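Local coordinates for protein transcriptional regulator, LacI family (Lactobacillus brevis, PDB 3JY6) that probably acts as a DNA-binding transcriptional regulator of the LacI family, its core being a two-lobed domain of the periplasmic-binding-protein type, at residues V103-F108 with F237-S242; L188-L193 with G215-D220; T230-N235 with I263-Q268. One frame throughout, in Å; residues are numbered along the deposited sequence.

Interaction 1 of 3, residues V103-F108 with F237-S242; sequences VVTDNF and FLMGAS
Met239, on the first turns of helix 236-251, reaches over to Val103, Val104 and Thr105, where strand 102-104 runs out toward the next helix. Its side chain shows how one unbranched residue can touch three in succession. Near its base, CB of Met239 lies 4.2 Å from CG1 of Val103, and the same methyl sits 3.7 Å from the Met239 carbonyl O. CG, placed opposite the carbonyl carbon (chi1 -71°), carries the chain away from the helix. An extended chi2 then brings SD to within 3.4 Å of Thr105 OG1. A bend at chi3 (83°) turns CE toward the strand end, where Met239 CE comes within 3.2 Å of Thr105 OG1. Met239 CE also rests 3.7 Å from Val104 C, the carbonyl carbon. Threonine and methionine meet at roughly a right angle. The hydroxyl has its polar partner elsewhere: Thr105 OG1 bonds to Gln234 NE2, which lies where the chain enters helix 236-251.

One turn further along, Ser242 offers its CB to Val103 CG1 at 4.3 Å, while its OG turns back to the helix and gives a 2.7 Å bond to Leu238 O. That carbonyl also receives Ser242 N, the two donors coming from opposite faces of its plane.

Around residues 105-106 runs one of the three chain crossings between lobes expected of a type I periplasmic-binding-protein fold; beyond them helix 107-119 belongs to the second lobe. Phe21 of helix 20-34 also packs on Met239. Across the contact itself everything is van der Waals touch, with the serine and threonine hydroxyls bonded to other partners, which implies a fit set by shape, the thioether bent to lie against the strand end, and not by directed bonds.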
# COMPACT_ATOMS: atom_id res chain seq x y z
N VAL A 103 5.94 9.60 -18.68
CA VAL A 103 4.51 9.48 -18.47
C VAL A 103 4.24 10.34 -17.24
O VAL A 103 4.74 10.07 -16.14
CB VAL A 103 4.09 8.02 -18.20
CG1 VAL A 103 2.57 7.94 -17.93
CG2 VAL A 103 4.46 7.15 -19.41
N VAL A 104 3.46 11.40 -17.43
CA VAL A 104 3.16 12.31 -16.34
C VAL A 104 1.70 12.72 -16.26
O VAL A 104 0.89 12.45 -17.16
CB VAL A 104 4.00 13.61 -16.46
CG1 VAL A 104 5.48 13.28 -16.62
CG2 VAL A 104 3.51 14.43 -17.65
N THR A 105 1.38 13.41 -15.18
CA THR A 105 0.04 13.94 -14.91
C THR A 105 0.08 15.44 -15.22
O THR A 105 1.12 16.08 -15.11
CB THR A 105 -0.33 13.78 -13.41
OG1 THR A 105 -0.29 12.39 -13.04
CG2 THR A 105 -1.72 14.34 -13.13
N ASP A 106 -1.06 16.00 -15.61
CA ASP A 106 -1.16 17.44 -15.88
C ASP A 106 -1.33 18.08 -14.51
O ASP A 106 -2.41 18.57 -14.17
CB ASP A 106 -2.40 17.71 -16.75
CG ASP A 106 -3.68 17.21 -16.10
OD1 ASP A 106 -3.71 16.03 -15.66
OD2 ASP A 106 -4.66 17.98 -16.03
N ASN A 107 -0.26 18.06 -13.72
CA ASN A 107 -0.28 18.58 -12.35
C ASN A 107 -0.78 20.01 -12.15
O ASN A 107 -1.56 20.26 -11.23
CB ASN A 107 1.11 18.43 -11.75
CG ASN A 107 1.49 16.99 -11.53
OD1 ASN A 107 0.96 16.33 -10.64
ND2 ASN A 107 2.39 16.48 -12.36
N PHE A 108 -0.32 20.92 -13.00
CA PHE A 108 -0.72 22.33 -12.93
C PHE A 108 -2.20 22.47 -13.30
O PHE A 108 -2.99 23.00 -12.52
CB PHE A 108 0.12 23.18 -13.88
CG PHE A 108 -0.32 24.62 -13.97
CD1 PHE A 108 -0.10 25.50 -12.92
CD2 PHE A 108 -0.98 25.09 -15.11
CE1 PHE A 108 -0.52 26.84 -13.00
CE2 PHE A 108 -1.41 26.41 -15.20
CZ PHE A 108 -1.18 27.29 -14.14
N PHE A 237 -2.74 3.11 -12.12
CA PHE A 237 -2.71 1.86 -12.87
C PHE A 237 -2.53 2.21 -14.34
O PHE A 237 -1.72 1.60 -15.05
CB PHE A 237 -4.02 1.08 -12.70
CG PHE A 237 -4.02 -0.28 -13.38
CD1 PHE A 237 -3.63 -1.42 -12.68
CD2 PHE A 237 -4.38 -0.41 -14.72
CE1 PHE A 237 -3.60 -2.70 -13.32
CE2 PHE A 237 -4.36 -1.66 -15.37
CZ PHE A 237 -3.97 -2.81 -14.66
N LEU A 238 -3.27 3.22 -14.79
CA LEU A 238 -3.20 3.66 -16.17
C LEU A 238 -1.85 4.26 -16.51
O LEU A 238 -1.32 4.04 -17.60
CB LEU A 238 -4.31 4.67 -16.46
CG LEU A 238 -4.42 5.14 -17.91
CD1 LEU A 238 -4.77 3.97 -18.80
CD2 LEU A 238 -5.47 6.22 -18.02
N MET A 239 -1.29 5.03 -15.59
CA MET A 239 0.02 5.63 -15.81
C MET A 239 1.06 4.49 -15.91
O MET A 239 1.96 4.51 -16.75
CB MET A 239 0.37 6.59 -14.66
CG MET A 239 -0.43 7.91 -14.63
SD MET A 239 0.04 9.02 -13.25
CE MET A 239 1.44 9.85 -13.93
N GLY A 240 0.89 3.49 -15.05
CA GLY A 240 1.80 2.35 -15.05
C GLY A 240 1.68 1.52 -16.32
O GLY A 240 2.68 1.06 -16.88
N ALA A 241 0.45 1.32 -16.79
CA ALA A 241 0.23 0.55 -18.02
C ALA A 241 0.73 1.32 -19.25
O ALA A 241 1.22 0.74 -20.22
CB ALA A 241 -1.27 0.19 -18.18
N SER A 242 0.59 2.64 -19.22
CA SER A 242 1.03 3.46 -20.34
C SER A 242 2.55 3.45 -20.41
O SER A 242 3.13 3.41 -21.50
CB SER A 242 0.53 4.89 -20.19
OG SER A 242 -0.88 4.89 -20.08

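Interaction 2 of 3, residues L188-L193 with G215-D220; sequences LKERWL and GFADTD
Glu190, in the first turn of helix 190-196, drives its carboxylate into the loop after strand 211-215 and there meets Asp218 and Thr219. This is the tight part of the contact. A single oxygen does the work: OE2 of Glu190 takes the amide of Thr219 N at 2.8 Å along a nearly straight line (171°), using its syn lone pair. The same oxygen accepts weak bonds from Asp218 N at 2.7 Å, where the angle is poor, and from Thr219 OG1 at 3.3 Å. To get there, Glu190 leaves the backbone with CG opposite its own N (chi1 -176°) and then bends at chi2, passing over Ala217, whose CB lies 3.3 Å from OE2. With the carboxylate removed, an alanine here would probably leave the amides of Asp218 and Thr219 without their acceptor and let the loop shift.

The segments lie at the C-terminal ends of neighbouring strands, 183-187 and 211-215, of the second lobe's parallel sheet, where they face the other lobe; in relatives of the type I periplasmic-binding-protein fold this edge borders the ligand cleft. Tyr20 of helix 20-34 touches Glu190, Asp218 and Thr219.

Further back toward strand 211-215 the packing is largely apolar. Leu193 CD1 lies 3.9 Å from Gly215 CA, where a side chain would collide with that methyl, and the backbone angles of Gly215 call for glycine in any case. Leu193 CD1 is farther from Ala217 CB, 4.2 Å, and Phe216 CB stands 4.0 Å from Leu188 O; Arg142 bonds to that carbonyl and makes a cation-pi contact with the ring. On the partly exposed side, Lys189 and Arg191 point away from the loop, both forming salt bridges with Glu160.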
# COMPACT_ATOMS: atom_id res chain seq x y z
N LEU A 188 -1.62 17.93 -1.18
CA LEU A 188 -0.90 17.70 -2.42
C LEU A 188 -0.40 16.27 -2.55
O LEU A 188 0.01 15.84 -3.62
CB LEU A 188 0.27 18.67 -2.53
CG LEU A 188 0.03 19.91 -3.40
CD1 LEU A 188 -1.35 20.50 -3.15
CD2 LEU A 188 1.13 20.91 -3.12
N LYS A 189 -0.47 15.52 -1.45
CA LYS A 189 -0.02 14.13 -1.45
C LYS A 189 -1.00 13.28 -0.67
O LYS A 189 -1.52 13.70 0.36
CB LYS A 189 1.39 14.02 -0.85
CG LYS A 189 2.04 12.66 -1.04
CD LYS A 189 3.45 12.60 -0.45
CE LYS A 189 4.10 11.22 -0.69
NZ LYS A 189 5.49 11.11 -0.14
N GLU A 190 -1.22 12.06 -1.15
CA GLU A 190 -2.16 11.15 -0.52
C GLU A 190 -1.94 10.90 0.99
O GLU A 190 -2.91 10.95 1.77
CB GLU A 190 -2.15 9.82 -1.29
CG GLU A 190 -3.15 8.79 -0.79
CD GLU A 190 -3.71 7.90 -1.90
OE1 GLU A 190 -2.93 7.35 -2.72
OE2 GLU A 190 -4.94 7.75 -1.96
N ARG A 191 -0.71 10.66 1.41
CA ARG A 191 -0.43 10.38 2.82
C ARG A 191 -0.94 11.44 3.79
O ARG A 191 -1.46 11.12 4.85
CB ARG A 191 1.07 10.18 3.04
CG ARG A 191 1.94 11.33 2.58
CD ARG A 191 3.41 10.98 2.75
NE ARG A 191 3.74 10.76 4.15
CZ ARG A 191 4.95 10.42 4.59
NH1 ARG A 191 5.95 10.25 3.73
NH2 ARG A 191 5.16 10.24 5.89
N TRP A 192 -0.77 12.71 3.42
CA TRP A 192 -1.22 13.80 4.27
C TRP A 192 -2.74 13.81 4.40
O TRP A 192 -3.27 14.08 5.48
CB TRP A 192 -0.71 15.13 3.71
CG TRP A 192 0.80 15.20 3.63
CD1 TRP A 192 1.54 15.76 2.64
CD2 TRP A 192 1.74 14.67 4.58
NE1 TRP A 192 2.89 15.61 2.90
CE2 TRP A 192 3.03 14.95 4.09
CE3 TRP A 192 1.61 13.99 5.81
CZ2 TRP A 192 4.20 14.56 4.78
CZ3 TRP A 192 2.77 13.60 6.49
CH2 TRP A 192 4.05 13.90 5.97
N LEU A 193 -3.44 13.50 3.31
CA LEU A 193 -4.89 13.47 3.35
C LEU A 193 -5.33 12.32 4.26
O LEU A 193 -6.24 12.46 5.07
CB LEU A 193 -5.45 13.30 1.92
CG LEU A 193 -6.95 13.48 1.67
CD1 LEU A 193 -7.17 13.93 0.24
CD2 LEU A 193 -7.69 12.17 1.94
N GLY A 215 -7.84 16.70 -2.46
CA GLY A 215 -6.43 16.42 -2.62
C GLY A 215 -6.19 15.35 -3.67
O GLY A 215 -7.14 14.83 -4.27
N PHE A 216 -4.92 15.04 -3.91
CA PHE A 216 -4.54 14.01 -4.85
C PHE A 216 -4.50 12.73 -4.03
O PHE A 216 -3.67 12.59 -3.13
CB PHE A 216 -3.16 14.31 -5.44
CG PHE A 216 -3.15 15.49 -6.38
CD1 PHE A 216 -3.09 15.29 -7.76
CD2 PHE A 216 -3.23 16.79 -5.89
CE1 PHE A 216 -3.09 16.37 -8.64
CE2 PHE A 216 -3.23 17.87 -6.76
CZ PHE A 216 -3.16 17.66 -8.14
N ALA A 217 -5.41 11.81 -4.34
CA ALA A 217 -5.52 10.54 -3.63
C ALA A 217 -6.24 9.53 -4.51
O ALA A 217 -7.22 9.86 -5.16
CB ALA A 217 -6.31 10.75 -2.34
N ASP A 218 -5.75 8.29 -4.51
CA ASP A 218 -6.37 7.26 -5.33
C ASP A 218 -7.01 6.12 -4.54
O ASP A 218 -7.83 5.36 -5.07
CB ASP A 218 -5.35 6.72 -6.34
CG ASP A 218 -4.91 7.77 -7.35
OD1 ASP A 218 -5.71 8.09 -8.26
OD2 ASP A 218 -3.78 8.29 -7.23
N THR A 219 -6.66 6.01 -3.26
CA THR A 219 -7.21 4.97 -2.41
C THR A 219 -8.74 5.09 -2.27
O THR A 219 -9.27 6.19 -2.11
CB THR A 219 -6.60 5.04 -1.02
OG1 THR A 219 -5.24 4.57 -1.04
CG2 THR A 219 -7.39 4.20 -0.12
N ASP A 220 -9.43 3.96 -2.32
CA ASP A 220 -10.89 3.96 -2.23
C ASP A 220 -11.45 4.21 -0.85
O ASP A 220 -12.37 5.01 -0.68
CB ASP A 220 -11.45 2.61 -2.67
CG ASP A 220 -10.78 2.05 -3.90
OD1 ASP A 220 -10.92 2.66 -4.98
OD2 ASP A 220 -10.12 1.00 -3.79

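Interaction 3 of 3, residues T230-N235 with I263-Q268; sequences TLITQN and IPAKLQ
Residues 231-233 and 266-268 form a short, twisted two-stranded antiparallel pair, their local axes 4.6 Å apart at 143°. Leu231 with Gln268 and Thr233 with Lys266 are hydrogen-bonded pairs, flanking the non-hydrogen-bonded pair of Ile232 and Leu267. The bonds are uneven: Gln268 N reaches Leu231 O at 2.7 Å, whereas Leu231 N stands above the carbonyl plane of Gln268 O at 3.3 Å.

On one face, Ile232 spreads its two branches over separate partners, CG2 to Ala265 CB at 3.7 Å and CG1 to Leu267 CD1 at 4.1 Å. Helix 107-119 lies over this face, with Ala114 on Ile232 and Ala117 on Leu267.

Across the strands, Thr233 and Gln268 share the other face and meet at about a right angle. A chi1 of 67° wedges Thr233 OG1 between its backbone N and carbonyl carbon, while CG2 touches the glutamine amide, 3.4 Å from Gln268 CD. Further along, Lys266 is bent at chi2 and chi4, and its NZ folds back to Pro264 O at 2.8 Å.

Main-chain bonds thus fix the register, which is largely independent of side-chain identity, while apolar groups pack one face against helix 107-119 and Thr233, Lys266 and Gln268 make the other largely polar beside the buried Leu231.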
# COMPACT_ATOMS: atom_id res chain seq x y z
N THR A 230 -14.68 15.12 -2.32
CA THR A 230 -14.40 15.15 -3.74
C THR A 230 -12.90 15.13 -3.93
O THR A 230 -12.19 16.06 -3.49
CB THR A 230 -15.05 16.38 -4.39
OG1 THR A 230 -16.33 16.00 -4.97
CG2 THR A 230 -14.08 16.98 -5.45
N LEU A 231 -12.39 14.09 -4.58
CA LEU A 231 -10.93 13.99 -4.77
C LEU A 231 -10.38 13.90 -6.19
O LEU A 231 -11.09 13.62 -7.15
CB LEU A 231 -10.42 12.79 -3.99
CG LEU A 231 -10.99 12.63 -2.54
CD1 LEU A 231 -10.75 11.16 -2.13
CD2 LEU A 231 -10.35 13.67 -1.55
N ILE A 232 -9.07 14.14 -6.31
CA ILE A 232 -8.42 14.07 -7.61
C ILE A 232 -7.61 12.78 -7.74
O ILE A 232 -6.72 12.52 -6.94
CB ILE A 232 -7.46 15.25 -7.85
CG1 ILE A 232 -8.18 16.57 -7.58
CG2 ILE A 232 -7.00 15.23 -9.31
CD1 ILE A 232 -7.23 17.72 -7.31
N THR A 233 -7.93 11.98 -8.75
CA THR A 233 -7.21 10.72 -8.93
C THR A 233 -6.26 10.83 -10.09
O THR A 233 -6.60 11.40 -11.12
CB THR A 233 -8.16 9.53 -9.20
OG1 THR A 233 -8.80 9.71 -10.48
CG2 THR A 233 -9.24 9.45 -8.13
N GLN A 234 -5.05 10.29 -9.92
CA GLN A 234 -4.05 10.31 -10.98
C GLN A 234 -4.13 9.12 -11.94
O GLN A 234 -3.46 9.14 -12.97
CB GLN A 234 -2.65 10.35 -10.39
CG GLN A 234 -2.11 11.73 -10.16
CD GLN A 234 -0.75 11.70 -9.52
OE1 GLN A 234 -0.61 11.51 -8.31
NE2 GLN A 234 0.28 11.85 -10.34
N ASN A 235 -4.93 8.10 -11.61
CA ASN A 235 -5.05 6.91 -12.46
C ASN A 235 -3.69 6.19 -12.51
O ASN A 235 -3.18 5.90 -13.59
CB ASN A 235 -5.42 7.30 -13.90
CG ASN A 235 -6.88 7.66 -14.08
OD1 ASN A 235 -7.24 8.48 -14.93
ND2 ASN A 235 -7.74 7.02 -13.30
N ILE A 263 -1.27 11.94 -18.91
CA ILE A 263 -2.44 11.19 -18.47
C ILE A 263 -3.17 12.17 -17.55
O ILE A 263 -2.79 12.36 -16.40
CB ILE A 263 -2.04 9.93 -17.67
CG1 ILE A 263 -1.22 8.98 -18.55
CG2 ILE A 263 -3.29 9.25 -17.13
CD1 ILE A 263 -1.97 8.43 -19.74
N PRO A 264 -4.21 12.84 -18.06
CA PRO A 264 -4.96 13.79 -17.24
C PRO A 264 -5.58 13.20 -15.97
O PRO A 264 -6.17 12.13 -15.99
CB PRO A 264 -6.02 14.32 -18.20
CG PRO A 264 -6.24 13.15 -19.11
CD PRO A 264 -4.85 12.68 -19.38
N ALA A 265 -5.40 13.91 -14.87
CA ALA A 265 -5.97 13.47 -13.61
C ALA A 265 -7.46 13.75 -13.70
O ALA A 265 -7.90 14.57 -14.51
CB ALA A 265 -5.36 14.24 -12.44
N LYS A 266 -8.24 13.08 -12.86
CA LYS A 266 -9.67 13.28 -12.85
C LYS A 266 -10.17 13.70 -11.47
O LYS A 266 -9.86 13.07 -10.45
CB LYS A 266 -10.40 12.01 -13.29
CG LYS A 266 -10.01 11.49 -14.67
CD LYS A 266 -10.04 12.61 -15.73
CE LYS A 266 -9.78 12.07 -17.13
NZ LYS A 266 -8.54 11.24 -17.23
N LEU A 267 -10.94 14.79 -11.45
CA LEU A 267 -11.55 15.31 -10.23
C LEU A 267 -12.82 14.49 -10.14
O LEU A 267 -13.73 14.69 -10.93
CB LEU A 267 -11.91 16.79 -10.43
CG LEU A 267 -12.83 17.49 -9.41
CD1 LEU A 267 -12.17 17.50 -8.06
CD2 LEU A 267 -13.11 18.91 -9.87
N GLN A 268 -12.89 13.57 -9.18
CA GLN A 268 -14.07 12.72 -9.06
C GLN A 268 -14.88 12.84 -7.77
O GLN A 268 -14.40 12.56 -6.67
CB GLN A 268 -13.69 11.26 -9.27
CG GLN A 268 -12.73 10.71 -8.22
CD GLN A 268 -12.62 9.20 -8.27
OE1 GLN A 268 -12.35 8.62 -9.33
NE2 GLN A 268 -12.84 8.55 -7.13

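In the fold
Interactions 1 and 3 share the region where the chain passes between lobes: it crosses side by side around residues 105-106, 234-235 and 263-265, tied by Thr105 to Gln234 and by Asp106 to Ala265. Interaction 1 is buried and relies on apolar and thioether packing. Interaction 3, only partly buried, depends on strand pairing. Interaction 2 is also largely buried, but there a carboxylate gathers loop amides at the cleft-facing end of the second lobe. It joins interaction 3 through backbone bonds of Gly215 and Ala217 to Ile232, so strand 231-233 lies between residues 215-217 and strand 266-268, bonded to both. Interactions 1 and 2 do not touch, although their nearest atoms are about 4 Å apart.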